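Local structure of BT_4661 (Bacteroides thetaiotaomicron, 4AK2) at residues Ser121-Pro129 and Ser142-Ile151. The protein probably binds heparin and heparan sulfate at the cell surface as a SusE-like glycan-binding protein, of which this chain is the ligand-binding domain. Sequence-based numbering, arbitrary orientation. Where two conformers were deposited one is given.
Sequences SNVQLEYTP and SIAPSLGAGI
The ring of Pro145 lies over one face of the Tyr127 ring, its CB 3.5 Å from the ring centroid and almost on the ring normal, a CH-pi contact. Tyr127 CG stands anti to the carbonyl carbon (chi1 -72°), which with chi2 at 85° sets the ring beside Pro145. Pro145 CG and CD extend from there over the CZ and CE2 side. At the ring's edge, in plane, sits the carbonyl O of Ile143, 3.4 Å from Tyr127 CD2. That oxygen also accepts a hydrogen bond from Ser142 OG, while the phenol hydroxyl is tied to the backbone O of Phe227.

Next along, Leu125 CD1 touches Pro145 CB and lies 3.7 Å from Leu147 CD2, the two leucine side chains running side by side. Leu125 also packs on Leu158 and Pro271. Farther on, the side chains of Val123 and Ile151 cross at about a right angle, CG2 against CD1 at 3.8 Å.

Between the backbones there is one antiparallel bridge, Glu126 with Ser146, a hydrogen-bonded pair: Glu126 N gives a nearly straight bond to Ser146 O (3.0 Å), and Ser146 N returns one to Glu126 O (2.9 Å). Gln124 N adds a third to Leu147 O, meeting it from above the carbonyl plane. Toward Pro129 and Ile143 water replaces direct bonds: one molecule joins Thr128 N to Ala144 O and another spans Pro129 O and Ile143 N.

These two loops, one leading into strand 131-134 and the other following strand 140-141, are therefore joined by an apolar layer against strands 157-161 and 268-276 of the seven-stranded sheet and a partly hydrated polar seam, with few direct backbone bonds.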
loop_
_atom_site.group_PDB
_atom_site.type_symbol
_atom_site.label_atom_id
_atom_site.label_comp_id
_atom_site.label_asym_id
_atom_site.label_seq_id
_atom_site.Cartn_x
_atom_site.Cartn_y
_atom_site.Cartn_z
ATOM N N SER A 121 -1.555 -19.724 14.120
ATOM C CA SER A 121 -0.227 -20.302 14.338
ATOM C C SER A 121 0.762 -19.296 14.926
ATOM O O SER A 121 1.961 -19.389 14.679
ATOM C CB SER A 121 0.331 -20.910 13.036
ATOM O OG SER A 121 -0.573 -21.867 12.542
ATOM N N ASN A 122 0.242 -18.342 15.692
ATOM C CA ASN A 122 1.060 -17.347 16.414
ATOM C C ASN A 122 1.836 -16.377 15.519
ATOM O O ASN A 122 2.742 -15.692 15.981
ATOM C CB ASN A 122 1.918 -17.939 17.535
ATOM C CG ASN A 122 1.336 -17.618 18.895
ATOM O OD1 ASN A 122 0.921 -16.463 19.161
ATOM N ND2 ASN A 122 1.243 -18.622 19.740
ATOM N N VAL A 123 1.415 -16.277 14.249
ATOM C CA VAL A 123 2.051 -15.384 13.285
ATOM C C VAL A 123 1.600 -13.963 13.566
ATOM O O VAL A 123 0.430 -13.690 13.805
ATOM C CB VAL A 123 1.695 -15.788 11.833
ATOM C CG1 VAL A 123 2.096 -14.736 10.788
ATOM C CG2 VAL A 123 2.281 -17.148 11.522
ATOM N N GLN A 124 2.563 -13.051 13.574
ATOM C CA GLN A 124 2.267 -11.634 13.691
ATOM C C GLN A 124 3.038 -10.968 12.543
ATOM O O GLN A 124 4.178 -10.517 12.690
ATOM C CB GLN A 124 2.721 -11.117 15.050
ATOM C CG GLN A 124 2.310 -9.678 15.320
ATOM C CD GLN A 124 2.707 -9.234 16.700
ATOM O OE1 GLN A 124 2.560 -9.972 17.682
ATOM N NE2 GLN A 124 3.231 -8.016 16.789
ATOM N N LEU A 125 2.437 -10.947 11.352
ATOM C CA LEU A 125 3.217 -10.576 10.160
ATOM C C LEU A 125 3.211 -9.062 9.960
ATOM O O LEU A 125 2.165 -8.476 9.698
ATOM C CB LEU A 125 2.628 -11.274 8.923
ATOM C CG LEU A 125 3.362 -11.009 7.587
ATOM C CD1 LEU A 125 4.795 -11.585 7.632
ATOM C CD2 LEU A 125 2.593 -11.681 6.469
ATOM N N GLU A 126 4.394 -8.442 10.076
ATOM C CA GLU A 126 4.489 -7.000 10.020
ATOM C C GLU A 126 5.640 -6.556 9.118
ATOM O O GLU A 126 6.820 -6.872 9.370
ATOM C CB GLU A 126 4.704 -6.397 11.432
ATOM C CG GLU A 126 3.497 -6.648 12.321
ATOM C CD GLU A 126 3.541 -5.892 13.629
ATOM O OE1 GLU A 126 4.609 -5.321 13.954
ATOM O OE2 GLU A 126 2.530 -5.878 14.354
ATOM N N TYR A 127 5.330 -5.796 8.082
ATOM C CA TYR A 127 6.338 -5.122 7.279
ATOM C C TYR A 127 6.469 -3.704 7.859
ATOM O O TYR A 127 5.453 -3.009 8.036
ATOM C CB TYR A 127 5.848 -5.000 5.829
ATOM C CG TYR A 127 5.843 -6.312 5.061
ATOM C CD1 TYR A 127 4.776 -7.201 5.136
ATOM C CD2 TYR A 127 6.928 -6.679 4.280
ATOM C CE1 TYR A 127 4.770 -8.388 4.443
ATOM C CE2 TYR A 127 6.956 -7.868 3.575
ATOM C CZ TYR A 127 5.865 -8.740 3.674
ATOM O OH TYR A 127 5.885 -9.958 2.992
ATOM N N THR A 128 7.691 -3.292 8.122
ATOM C CA THR A 128 7.934 -1.938 8.656
ATOM C C THR A 128 9.025 -1.326 7.798
ATOM O O THR A 128 10.213 -1.640 8.019
ATOM C CB THR A 128 8.367 -2.010 10.134
ATOM O OG1 THR A 128 7.334 -2.630 10.899
ATOM C CG2 THR A 128 8.674 -0.612 10.695
ATOM N N PRO A 129 8.706 -0.436 6.859
ATOM C CA PRO A 129 7.390 0.121 6.539
ATOM C C PRO A 129 6.511 -0.884 5.826
ATOM O O PRO A 129 6.965 -1.770 5.123
ATOM C CB PRO A 129 7.749 1.277 5.570
ATOM C CG PRO A 129 8.988 0.778 4.862
ATOM C CD PRO A 129 9.757 0.077 5.940
ATOM N N SER A 142 10.779 -4.981 -1.199
ATOM C CA SER A 142 10.332 -4.384 0.048
ATOM C C SER A 142 11.271 -4.709 1.195
ATOM O O SER A 142 12.254 -5.447 1.014
ATOM C CB SER A 142 8.924 -4.946 0.388
ATOM O OG SER A 142 9.035 -6.285 0.908
ATOM N N ILE A 143 10.996 -4.130 2.360
ATOM C CA ILE A 143 11.619 -4.565 3.618
ATOM C C ILE A 143 11.312 -6.041 3.871
ATOM O O ILE A 143 10.241 -6.546 3.432
ATOM C CB ILE A 143 11.111 -3.666 4.787
ATOM C CG1 ILE A 143 12.096 -3.660 5.967
ATOM C CG2 ILE A 143 9.719 -4.063 5.252
ATOM C CD1 ILE A 143 13.398 -2.870 5.698
ATOM N N ALA A 144 12.138 -6.752 4.619
ATOM C CA ALA A 144 11.809 -8.081 5.082
ATOM C C ALA A 144 10.896 -7.932 6.298
ATOM O O ALA A 144 11.165 -7.136 7.185
ATOM C CB ALA A 144 13.100 -8.825 5.474
ATOM N N PRO A 145 9.785 -8.697 6.361
ATOM C CA PRO A 145 8.868 -8.535 7.461
ATOM C C PRO A 145 9.348 -9.248 8.726
ATOM O O PRO A 145 10.153 -10.194 8.643
ATOM C CB PRO A 145 7.596 -9.233 6.952
ATOM C CG PRO A 145 8.098 -10.299 5.997
ATOM C CD PRO A 145 9.332 -9.669 5.364
ATOM N N SER A 146 8.840 -8.835 9.876
ATOM C CA SER A 146 8.950 -9.684 11.056
ATOM C C SER A 146 7.760 -10.650 11.038
ATOM O O SER A 146 6.651 -10.317 10.570
ATOM C CB SER A 146 8.975 -8.862 12.340
ATOM O OG SER A 146 7.885 -7.963 12.359
ATOM N N LEU A 147 8.000 -11.863 11.518
ATOM C CA LEU A 147 7.006 -12.937 11.423
ATOM C C LEU A 147 6.267 -13.198 12.717
ATOM O O LEU A 147 5.184 -13.782 12.682
ATOM C CB LEU A 147 7.668 -14.248 10.971
ATOM C CG LEU A 147 8.522 -14.198 9.695
ATOM C CD1 LEU A 147 8.997 -15.591 9.323
ATOM C CD2 LEU A 147 7.772 -13.552 8.529
ATOM N N GLY A 148 6.873 -12.840 13.848
ATOM C CA GLY A 148 6.314 -13.104 15.164
ATOM C C GLY A 148 7.244 -13.979 15.986
ATOM O O GLY A 148 7.981 -14.811 15.443
ATOM N N ALA A 149 7.221 -13.808 17.301
ATOM C CA ALA A 149 7.983 -14.677 18.210
ATOM C C ALA A 149 7.619 -16.161 18.019
ATOM O O ALA A 149 6.428 -16.519 17.951
ATOM C CB ALA A 149 7.771 -14.252 19.656
ATOM N N GLY A 150 8.632 -17.012 17.905
ATOM C CA GLY A 150 8.412 -18.459 17.878
ATOM C C GLY A 150 8.221 -19.032 16.481
ATOM O O GLY A 150 8.134 -20.249 16.331
ATOM N N ILE A 151 8.136 -18.183 15.460
ATOM C CA ILE A 151 7.929 -18.684 14.099
ATOM C C ILE A 151 9.253 -19.237 13.520
ATOM O O ILE A 151 10.306 -18.578 13.594
ATOM C CB ILE A 151 7.333 -17.586 13.186
ATOM C CG1 ILE A 151 6.007 -17.074 13.792
ATOM C CG2 ILE A 151 7.177 -18.105 11.755
ATOM C CD1 ILE A 151 4.959 -18.170 14.018
HETATM O O HOH W 1 5.978 -8.890 14.084
HETATM O O HOH W 2 8.552 -5.351 11.301
HETATM O O HOH W 3 9.847 -5.163 8.669
HETATM O O HOH W 4 8.526 -2.329 2.619
#